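Local coordinates for protein ATP-dependent RNA helicase HrpB (Escherichia coli, PDB 6EUD) that hydrolyses ATP to ADP and phosphate as a DEAH/RHA-type helicase that binds single-stranded RNA, at residues L107-M110 / I111-D114; L364-L367 / L368-G371; E405-A409 / Q410-M414; L417-D420 / P421-A425. One frame throughout, in Å; residues are numbered along the deposited sequence.

Contact 1: L107-M110 / I111-D114; sequences LTRM and IQRD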
loop_
_atom_site.group_PDB
_atom_site.type_symbol
_atom_site.label_atom_id
_atom_site.label_comp_id
_atom_site.label_asym_id
_atom_site.label_seq_id
_atom_site.Cartn_x
_atom_site.Cartn_y
_atom_site.Cartn_z
ATOM N N LEU A 107 -1.532 -6.575 -22.459
ATOM C CA LEU A 107 -2.611 -7.525 -22.220
ATOM C C LEU A 107 -3.798 -6.841 -21.550
ATOM O O LEU A 107 -4.961 -7.093 -21.891
ATOM C CB LEU A 107 -2.119 -8.689 -21.377
ATOM C CG LEU A 107 -3.166 -9.744 -21.024
ATOM C CD1 LEU A 107 -3.938 -10.172 -22.262
ATOM C CD2 LEU A 107 -2.512 -10.964 -20.364
ATOM N N THR A 108 -3.497 -5.951 -20.613
ATOM C CA THR A 108 -4.542 -5.189 -19.942
ATOM C C THR A 108 -5.351 -4.345 -20.941
ATOM O O THR A 108 -6.573 -4.342 -20.878
ATOM C CB THR A 108 -3.960 -4.276 -18.840
ATOM O OG1 THR A 108 -3.160 -5.059 -17.941
ATOM C CG2 THR A 108 -5.090 -3.580 -18.053
ATOM N N ARG A 109 -4.671 -3.643 -21.848
ATOM C CA ARG A 109 -5.340 -2.868 -22.906
ATOM C C ARG A 109 -6.274 -3.709 -23.774
ATOM O O ARG A 109 -7.416 -3.324 -24.019
ATOM C CB ARG A 109 -4.305 -2.179 -23.807
ATOM C CG ARG A 109 -3.616 -1.008 -23.140
ATOM C CD ARG A 109 -4.626 -0.181 -22.375
ATOM N NE ARG A 109 -4.049 0.268 -21.122
ATOM C CZ ARG A 109 -4.751 0.500 -20.023
ATOM N NH1 ARG A 109 -6.066 0.334 -20.020
ATOM N NH2 ARG A 109 -4.129 0.896 -18.922
ATOM N N MET A 110 -5.775 -4.859 -24.222
ATOM C CA MET A 110 -6.529 -5.780 -25.067
ATOM C C MET A 110 -7.843 -6.235 -24.426
ATOM O O MET A 110 -8.892 -6.245 -25.076
ATOM C CB MET A 110 -5.664 -7.002 -25.410
ATOM C CG MET A 110 -4.426 -6.660 -26.227
ATOM S SD MET A 110 -3.311 -8.055 -26.515
ATOM C CE MET A 110 -4.428 -9.257 -27.232
ATOM N N ILE A 111 -7.781 -6.608 -23.153
ATOM C CA ILE A 111 -8.964 -7.059 -22.429
ATOM C C ILE A 111 -9.942 -5.903 -22.167
ATOM O O ILE A 111 -11.161 -6.093 -22.182
ATOM C CB ILE A 111 -8.568 -7.734 -21.091
ATOM C CG1 ILE A 111 -7.562 -8.861 -21.347
ATOM C CG2 ILE A 111 -9.791 -8.285 -20.385
ATOM C CD1 ILE A 111 -7.112 -9.583 -20.114
ATOM N N GLN A 112 -9.408 -4.700 -21.951
ATOM C CA GLN A 112 -10.249 -3.531 -21.716
ATOM C C GLN A 112 -11.055 -3.181 -22.947
ATOM O O GLN A 112 -12.223 -2.789 -22.841
ATOM C CB GLN A 112 -9.412 -2.321 -21.294
ATOM C CG GLN A 112 -8.833 -2.416 -19.903
ATOM C CD GLN A 112 -9.872 -2.217 -18.814
ATOM O OE1 GLN A 112 -11.068 -2.140 -19.084
ATOM N NE2 GLN A 112 -9.410 -2.096 -17.573
ATOM N N ARG A 113 -10.421 -3.302 -24.112
ATOM C CA ARG A 113 -11.083 -2.973 -25.370
ATOM C C ARG A 113 -12.009 -4.093 -25.833
ATOM O O ARG A 113 -13.115 -3.825 -26.309
ATOM C CB ARG A 113 -10.071 -2.658 -26.469
ATOM C CG ARG A 113 -9.339 -1.361 -26.283
ATOM C CD ARG A 113 -8.222 -1.224 -27.293
ATOM N NE ARG A 113 -8.435 -2.048 -28.485
ATOM C CZ ARG A 113 -9.193 -1.705 -29.528
ATOM N NH1 ARG A 113 -9.819 -0.533 -29.559
ATOM N NH2 ARG A 113 -9.312 -2.530 -30.557
ATOM N N ASP A 114 -11.548 -5.336 -25.697
ATOM C CA ASP A 114 -12.347 -6.487 -26.083
ATOM C C ASP A 114 -12.480 -7.451 -24.929
ATOM O O ASP A 114 -11.699 -8.398 -24.813
ATOM C CB ASP A 114 -11.736 -7.196 -27.283
ATOM C CG ASP A 114 -12.623 -8.311 -27.811
ATOM O OD1 ASP A 114 -13.832 -8.330 -27.480
ATOM O OD2 ASP A 114 -12.113 -9.172 -28.562
#
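L107 meets I111 one turn further along the helix. Its CD1 methyl lies 3.9 Å from CD1 of I111, the two aliphatic chains slanting across each other. I111 also folds over the backbone of its partner: CG1 rests 3.2 Å from L107 O, the oxygen to which I111 N donates. Both residues face helix 133-145, L107 at A138 and I111 at L141 and L142, so branched apolar chains suit them. At T108 the carbonyl takes the N-H of Q112 (T108 O to Q112 N 3.1 Å), and T108 CG2 comes within 4.3 Å of Q112 CG. R109 bends at chi2 and chi3, which brings NH1 to 3.9 Å from Q112 CG and sets its guanidinium only 15° from the plane of the glutamine amide. Both polar ends serve the same residue: R109 is paired with the carboxylate of E366, modelled too close for its exact geometry to be trusted, and Q112 NE2 probably donates to E366 O. M110 O closes the helix by accepting from D114 N at 2.9 Å; D114 then leaves helical geometry, and its OD2 accepts from S118 N. Helix 106-113 belongs to the first RecA-like domain, packing on strands 53-57 and 99-102 and helix 133-145; through T108, I111 and Q112 it also meets helix 361-370 of a later domain.

Contact 2: L364-L367 / L368-G371; sequences LMEL and LQWG
L368 comes back onto L364 through the main chain: L368 N donates to L364 O at 3.0 Å, while L368 CG settles 3.2 Å from that same oxygen. Q369 N to M365 O and W370 N to E366 O continue the helical pattern, the last of these bonds being bent, at 138°. Here the regular pattern ends. G371 N turns back into the final turn, bonding to L368 O at 2.9 Å and only weakly to L367 O, and the backbone swings to a positive phi. This is a Schellman motif, the classic C-terminal stop of a helix; glycine suits it because a CB at these angles would press on the preceding carbonyl oxygen. Helix 361-370 probably opens the winged-helix domain that follows the second RecA-like domain in DEAH/RHA helicases.

Among the apolar side chains, L364 CG and L368 CD1 approach to 4.3 Å, a loose contact completed by helix 386-398, whose L396 touches both leucines. W370 CB lies over the preceding turn, 3.2 Å from E366 O. With CG anti to the backbone N (chi1 -175°), its indole leads away from that turn and is fixed by packing on I111 and Q112 of helix 106-113 and on L141 and V145 of helix 133-145, a reach that suits a large flat residue.

The polar side chains of E366 and Q369 run side by side in the same direction, their end planes 15° apart. As modelled, E366 OE1 and Q369 OE1 are 3.4 Å apart, two acceptors that do not bond; E366 turns its other oxygen to R109.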
loop_
_atom_site.group_PDB
_atom_site.type_symbol
_atom_site.label_atom_id
_atom_site.label_comp_id
_atom_site.label_asym_id
_atom_site.label_seq_id
_atom_site.Cartn_x
_atom_site.Cartn_y
_atom_site.Cartn_z
ATOM N N LEU A 364 -6.722 0.875 -9.747
ATOM C CA LEU A 364 -8.070 1.312 -9.409
ATOM C C LEU A 364 -8.744 1.889 -10.652
ATOM O O LEU A 364 -9.925 1.657 -10.904
ATOM C CB LEU A 364 -8.022 2.339 -8.271
ATOM C CG LEU A 364 -9.321 2.827 -7.627
ATOM C CD1 LEU A 364 -10.114 1.631 -7.125
ATOM C CD2 LEU A 364 -9.026 3.805 -6.483
ATOM N N MET A 365 -7.970 2.634 -11.430
ATOM C CA MET A 365 -8.446 3.188 -12.681
ATOM C C MET A 365 -8.840 2.056 -13.632
ATOM O O MET A 365 -9.867 2.139 -14.272
ATOM C CB MET A 365 -7.370 4.095 -13.288
ATOM C CG MET A 365 -7.724 4.771 -14.593
ATOM S SD MET A 365 -8.939 6.061 -14.393
ATOM C CE MET A 365 -8.044 7.181 -13.362
ATOM N N GLU A 366 -8.050 0.982 -13.688
ATOM C CA GLU A 366 -8.387 -0.183 -14.521
ATOM C C GLU A 366 -9.663 -0.898 -14.091
ATOM O O GLU A 366 -10.515 -1.222 -14.932
ATOM C CB GLU A 366 -7.251 -1.206 -14.529
ATOM C CG GLU A 366 -5.946 -0.712 -15.119
ATOM C CD GLU A 366 -5.985 -0.509 -16.633
ATOM O OE1 GLU A 366 -7.069 -0.603 -17.261
ATOM O OE2 GLU A 366 -4.903 -0.256 -17.194
ATOM N N LEU A 367 -9.778 -1.178 -12.794
ATOM C CA LEU A 367 -10.958 -1.854 -12.251
ATOM C C LEU A 367 -12.236 -1.034 -12.473
ATOM O O LEU A 367 -13.271 -1.595 -12.815
ATOM C CB LEU A 367 -10.768 -2.142 -10.756
ATOM C CG LEU A 367 -9.589 -3.058 -10.402
ATOM C CD1 LEU A 367 -9.484 -3.255 -8.900
ATOM C CD2 LEU A 367 -9.711 -4.400 -11.125
ATOM N N LEU A 368 -12.162 0.290 -12.289
ATOM C CA LEU A 368 -13.322 1.161 -12.528
ATOM C C LEU A 368 -13.765 1.115 -13.991
ATOM O O LEU A 368 -14.951 0.917 -14.281
ATOM C CB LEU A 368 -13.014 2.604 -12.116
ATOM C CG LEU A 368 -12.914 2.879 -10.610
ATOM C CD1 LEU A 368 -12.255 4.223 -10.374
ATOM C CD2 LEU A 368 -14.284 2.827 -9.943
ATOM N N GLN A 369 -12.808 1.283 -14.902
ATOM C CA GLN A 369 -13.047 1.141 -16.343
ATOM C C GLN A 369 -13.551 -0.271 -16.675
ATOM O O GLN A 369 -14.352 -0.456 -17.580
ATOM C CB GLN A 369 -11.764 1.443 -17.133
ATOM C CG GLN A 369 -11.916 1.412 -18.651
ATOM C CD GLN A 369 -10.575 1.433 -19.368
ATOM O OE1 GLN A 369 -9.526 1.215 -18.757
ATOM N NE2 GLN A 369 -10.601 1.700 -20.665
ATOM N N TRP A 370 -13.087 -1.267 -15.928
ATOM C CA TRP A 370 -13.540 -2.642 -16.144
ATOM C C TRP A 370 -14.996 -2.791 -15.695
ATOM O O TRP A 370 -15.709 -3.689 -16.148
ATOM C CB TRP A 370 -12.631 -3.639 -15.405
ATOM C CG TRP A 370 -12.962 -5.088 -15.675
ATOM C CD1 TRP A 370 -13.390 -6.019 -14.764
ATOM C CD2 TRP A 370 -12.905 -5.764 -16.940
ATOM N NE1 TRP A 370 -13.597 -7.234 -15.386
ATOM C CE2 TRP A 370 -13.303 -7.105 -16.719
ATOM C CE3 TRP A 370 -12.546 -5.371 -18.234
ATOM C CZ2 TRP A 370 -13.357 -8.048 -17.748
ATOM C CZ3 TRP A 370 -12.601 -6.311 -19.251
ATOM C CH2 TRP A 370 -13.005 -7.632 -19.003
ATOM N N GLY A 371 -15.431 -1.897 -14.812
ATOM C CA GLY A 371 -16.797 -1.898 -14.340
ATOM C C GLY A 371 -16.899 -2.401 -12.919
ATOM O O GLY A 371 -17.986 -2.549 -12.370
#

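Contact 3: E405-A409 / Q410-M414; sequences ERLSA and QGQKM
The hydroxyl of S408 is gripped twice: OG accepts the N-H of G411 at 3.0 Å in a nearly straight bond (163°), and it is also hydrogen-bonded to the carbonyl O of G400. A chi1 of 71° makes this possible by setting OG between the backbone N and the carbonyl carbon, turned to the opening turn of the helix. The S408 carbonyl adds a second link, accepting from Q412 N at 3.1 Å; a weak branch of that N-H reaches A409 O.

L407, just before the cap, points back over the helix. Its CD1 lies 3.6 Å from G411 O and its CB 4.0 Å from Q412 CG. G411 has no side chain, so both methyls of the leucine can lie close to its backbone, where a CB would be tight. L407 also packs on M365 and L368 of helix 361-370.

Long polar residues suit the outer surface. K413 stretches out so that NZ donates to Q410 OE1 at 3.2 Å, nearly along the C=O axis, and a water spans A409 O and Q412 OE1, donating to both.

S408 is therefore a serine N-cap, its hydroxyl standing in for the missing carbonyl at the start of helix 409-417. The cap marks the junction where the chain passes from the short antiparallel pair of strands 402-403 and 406-407 straight into that helix.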
loop_
_atom_site.group_PDB
_atom_site.type_symbol
_atom_site.label_atom_id
_atom_site.label_comp_id
_atom_site.label_asym_id
_atom_site.label_seq_id
_atom_site.Cartn_x
_atom_site.Cartn_y
_atom_site.Cartn_z
ATOM N N GLU A 405 -18.675 7.012 -6.741
ATOM C CA GLU A 405 -17.911 5.770 -6.672
ATOM C C GLU A 405 -17.547 5.286 -8.072
ATOM O O GLU A 405 -16.952 4.223 -8.245
ATOM C CB GLU A 405 -18.701 4.690 -5.931
ATOM C CG GLU A 405 -19.010 5.015 -4.473
ATOM C CD GLU A 405 -17.779 4.985 -3.587
ATOM O OE1 GLU A 405 -17.472 3.904 -3.046
ATOM O OE2 GLU A 405 -17.123 6.037 -3.424
ATOM N N ARG A 406 -17.923 6.072 -9.071
ATOM C CA ARG A 406 -17.646 5.729 -10.450
ATOM C C ARG A 406 -16.675 6.727 -11.062
ATOM O O ARG A 406 -16.274 7.708 -10.423
ATOM C CB ARG A 406 -18.941 5.685 -11.265
ATOM C CG ARG A 406 -19.916 4.601 -10.826
ATOM C CD ARG A 406 -21.327 4.824 -11.379
ATOM N NE ARG A 406 -21.444 4.590 -12.820
ATOM C CZ ARG A 406 -21.365 5.543 -13.747
ATOM N NH1 ARG A 406 -21.139 6.804 -13.400
ATOM N NH2 ARG A 406 -21.494 5.229 -15.030
ATOM N N LEU A 407 -16.298 6.468 -12.307
ATOM C CA LEU A 407 -15.453 7.381 -13.051
ATOM C C LEU A 407 -16.255 8.587 -13.470
ATOM O O LEU A 407 -17.394 8.455 -13.919
ATOM C CB LEU A 407 -14.859 6.696 -14.285
ATOM C CG LEU A 407 -13.644 5.782 -14.125
ATOM C CD1 LEU A 407 -13.262 5.224 -15.488
ATOM C CD2 LEU A 407 -12.475 6.525 -13.473
ATOM N N SER A 408 -15.660 9.766 -13.331
ATOM C CA SER A 408 -16.275 10.971 -13.865
ATOM C C SER A 408 -16.151 10.985 -15.383
ATOM O O SER A 408 -15.590 10.069 -15.979
ATOM C CB SER A 408 -15.619 12.221 -13.287
ATOM O OG SER A 408 -14.314 12.374 -13.813
ATOM N N ALA A 409 -16.667 12.034 -16.003
ATOM C CA ALA A 409 -16.510 12.217 -17.433
ATOM C C ALA A 409 -15.027 12.315 -17.812
ATOM O O ALA A 409 -14.586 11.726 -18.796
ATOM C CB ALA A 409 -17.268 13.460 -17.886
ATOM N N GLN A 410 -14.256 13.056 -17.027
ATOM C CA GLN A 410 -12.830 13.191 -17.299
ATOM C C GLN A 410 -12.102 11.882 -16.991
ATOM O O GLN A 410 -11.191 11.477 -17.732
ATOM C CB GLN A 410 -12.248 14.357 -16.503
ATOM C CG GLN A 410 -12.824 15.713 -16.936
ATOM C CD GLN A 410 -12.419 16.140 -18.359
ATOM O OE1 GLN A 410 -13.160 15.925 -19.323
ATOM N NE2 GLN A 410 -11.272 16.806 -18.473
ATOM N N GLY A 411 -12.541 11.218 -15.917
ATOM C CA GLY A 411 -12.027 9.922 -15.529
ATOM C C GLY A 411 -12.121 8.851 -16.598
ATOM O O GLY A 411 -11.258 7.968 -16.682
ATOM N N GLN A 412 -13.162 8.914 -17.419
ATOM C CA GLN A 412 -13.322 7.941 -18.486
ATOM C C GLN A 412 -12.298 8.201 -19.583
ATOM O O GLN A 412 -11.730 7.282 -20.161
ATOM C CB GLN A 412 -14.735 7.993 -19.051
ATOM C CG GLN A 412 -15.791 7.608 -18.052
ATOM C CD GLN A 412 -17.178 7.595 -18.651
ATOM O OE1 GLN A 412 -17.478 8.345 -19.582
ATOM N NE2 GLN A 412 -18.040 6.748 -18.111
ATOM N N LYS A 413 -12.049 9.468 -19.865
ATOM C CA LYS A 413 -11.036 9.799 -20.850
ATOM C C LYS A 413 -9.662 9.378 -20.325
ATOM O O LYS A 413 -8.852 8.836 -21.062
ATOM C CB LYS A 413 -11.093 11.291 -21.186
ATOM C CG LYS A 413 -12.426 11.689 -21.828
ATOM C CD LYS A 413 -12.611 13.198 -21.944
ATOM C CE LYS A 413 -14.076 13.521 -22.226
ATOM N NZ LYS A 413 -14.420 14.965 -22.088
ATOM N N MET A 414 -9.419 9.574 -19.034
ATOM C CA MET A 414 -8.130 9.190 -18.463
ATOM C C MET A 414 -7.924 7.692 -18.603
ATOM O O MET A 414 -6.820 7.237 -18.924
ATOM C CB MET A 414 -8.030 9.593 -16.997
ATOM C CG MET A 414 -8.119 11.065 -16.778
ATOM S SD MET A 414 -8.163 11.479 -15.028
ATOM C CE MET A 414 -8.787 13.161 -15.133
HETATM O O HOH W 1 -16.255 10.907 -21.144
#

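Contact 4: L417-D420 / P421-A425; sequences LGND and PRLAA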
loop_
_atom_site.group_PDB
_atom_site.type_symbol
_atom_site.label_atom_id
_atom_site.label_comp_id
_atom_site.label_asym_id
_atom_site.label_seq_id
_atom_site.Cartn_x
_atom_site.Cartn_y
_atom_site.Cartn_z
ATOM N N LEU A 417 -6.846 6.540 -22.129
ATOM C CA LEU A 417 -5.427 6.724 -22.430
ATOM C C LEU A 417 -4.583 5.559 -21.931
ATOM O O LEU A 417 -3.577 5.204 -22.548
ATOM C CB LEU A 417 -4.890 8.024 -21.826
ATOM C CG LEU A 417 -5.457 9.346 -22.312
ATOM C CD1 LEU A 417 -4.654 10.458 -21.697
ATOM C CD2 LEU A 417 -5.437 9.435 -23.825
ATOM N N GLY A 418 -4.982 4.978 -20.804
ATOM C CA GLY A 418 -4.334 3.779 -20.289
ATOM C C GLY A 418 -3.041 4.092 -19.578
ATOM O O GLY A 418 -2.310 3.220 -19.155
ATOM N N ASN A 419 -2.789 5.378 -19.451
ATOM C CA ASN A 419 -1.562 5.941 -18.941
ATOM C C ASN A 419 -1.465 5.871 -17.422
ATOM O O ASN A 419 -2.458 5.537 -16.756
ATOM C CB ASN A 419 -1.497 7.413 -19.388
ATOM C CG ASN A 419 -0.174 7.773 -19.897
ATOM O OD1 ASN A 419 0.553 6.904 -20.359
ATOM N ND2 ASN A 419 0.190 9.040 -19.791
ATOM N N ASP A 420 -0.313 6.245 -16.857
ATOM C CA ASP A 420 -0.302 6.539 -15.433
ATOM C C ASP A 420 -1.347 7.625 -15.177
ATOM O O ASP A 420 -1.343 8.643 -15.871
ATOM C CB ASP A 420 1.054 7.014 -14.930
ATOM C CG ASP A 420 0.950 7.655 -13.545
ATOM O OD1 ASP A 420 0.995 6.936 -12.524
ATOM O OD2 ASP A 420 0.785 8.882 -13.473
ATOM N N PRO A 421 -2.234 7.417 -14.176
ATOM C CA PRO A 421 -3.384 8.306 -13.924
ATOM C C PRO A 421 -3.040 9.786 -13.767
ATOM O O PRO A 421 -3.754 10.604 -14.330
ATOM C CB PRO A 421 -3.970 7.756 -12.626
ATOM C CG PRO A 421 -3.655 6.289 -12.704
ATOM C CD PRO A 421 -2.285 6.210 -13.333
ATOM N N ARG A 422 -1.987 10.124 -13.032
ATOM C CA ARG A 422 -1.563 11.517 -12.921
ATOM C C ARG A 422 -1.225 12.076 -14.316
ATOM O O ARG A 422 -1.642 13.165 -14.670
ATOM C CB ARG A 422 -0.367 11.643 -11.959
ATOM C CG ARG A 422 -0.694 11.230 -10.505
ATOM C CD ARG A 422 0.553 11.180 -9.566
ATOM N NE ARG A 422 0.562 12.326 -8.679
ATOM C CZ ARG A 422 0.463 12.287 -7.360
ATOM N NH1 ARG A 422 0.399 11.141 -6.706
ATOM N NH2 ARG A 422 0.461 13.420 -6.692
ATOM N N LEU A 423 -0.499 11.315 -15.121
ATOM C CA LEU A 423 -0.146 11.774 -16.455
ATOM C C LEU A 423 -1.372 11.828 -17.392
ATOM O O LEU A 423 -1.511 12.745 -18.206
ATOM C CB LEU A 423 0.943 10.876 -17.047
ATOM C CG LEU A 423 2.306 10.838 -16.312
ATOM C CD1 LEU A 423 3.370 10.078 -17.129
ATOM C CD2 LEU A 423 2.807 12.242 -15.914
ATOM N N ALA A 424 -2.259 10.847 -17.268
ATOM C CA ALA A 424 -3.497 10.816 -18.040
ATOM C C ALA A 424 -4.368 12.021 -17.708
ATOM O O ALA A 424 -4.957 12.622 -18.602
ATOM C CB ALA A 424 -4.267 9.527 -17.779
ATOM N N ALA A 425 -4.449 12.347 -16.415
ATOM C CA ALA A 425 -5.198 13.492 -15.919
ATOM C C ALA A 425 -4.671 14.784 -16.550
ATOM O O ALA A 425 -5.443 15.644 -16.992
ATOM C CB ALA A 425 -5.104 13.565 -14.396
#
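D420 supplies both hydrogen bonds that start helix 421-429. Its side chain caps the first turn, OD2 accepting from L423 N at 3.2 Å (158°) on the anti side of the carboxylate, 19° out of its plane. The backbone oxygen, D420 O, takes A424 N at 2.8 Å. A chi1 of 165° swings the carboxylate forward beside its own carbonyl carbon, where it can meet the N-H of L423.

Contacts of carbon follow. P421, which lacks an N-H to offer, fits the first position of the helix; its ring crosses the D420 side chain at about a right angle, with CD 3.5 Å from D420 CG. A424 is small enough to be approached closely by two partners: N419 CB lies 3.8 Å from A424 CB, and L417 CD1 4.0 Å from the same methyl. The glycine between them, G418, carries the positive phi that ends the previous helix.

R422, buried, leads away from D420 to a salt bridge with D501. The D420 carboxylate instead faces backbone N-H groups at a helix start, where the helix dipole would probably favour its ionised form.

How the contacts relate
Along the chain the four contacts come in series. Contact 1 lies in the first RecA-like domain. Contact 2 is on a helix that follows the second, probably the first of the winged-helix domain, which probably also holds contact 3; contact 4 probably lies where that domain passes into the helical domain beyond. Contact 2 touches all the others: its centre is about 12 Å from that of contact 1, 10 Å from contact 3 and 13 Å from contact 4. Contacts 3 and 4, about 11 Å apart between centres, meet where M414 packs on A424 and A425. Helix 361-370 thus sits between the ATP-binding domain and the later helices, tying the helicase core to what follows.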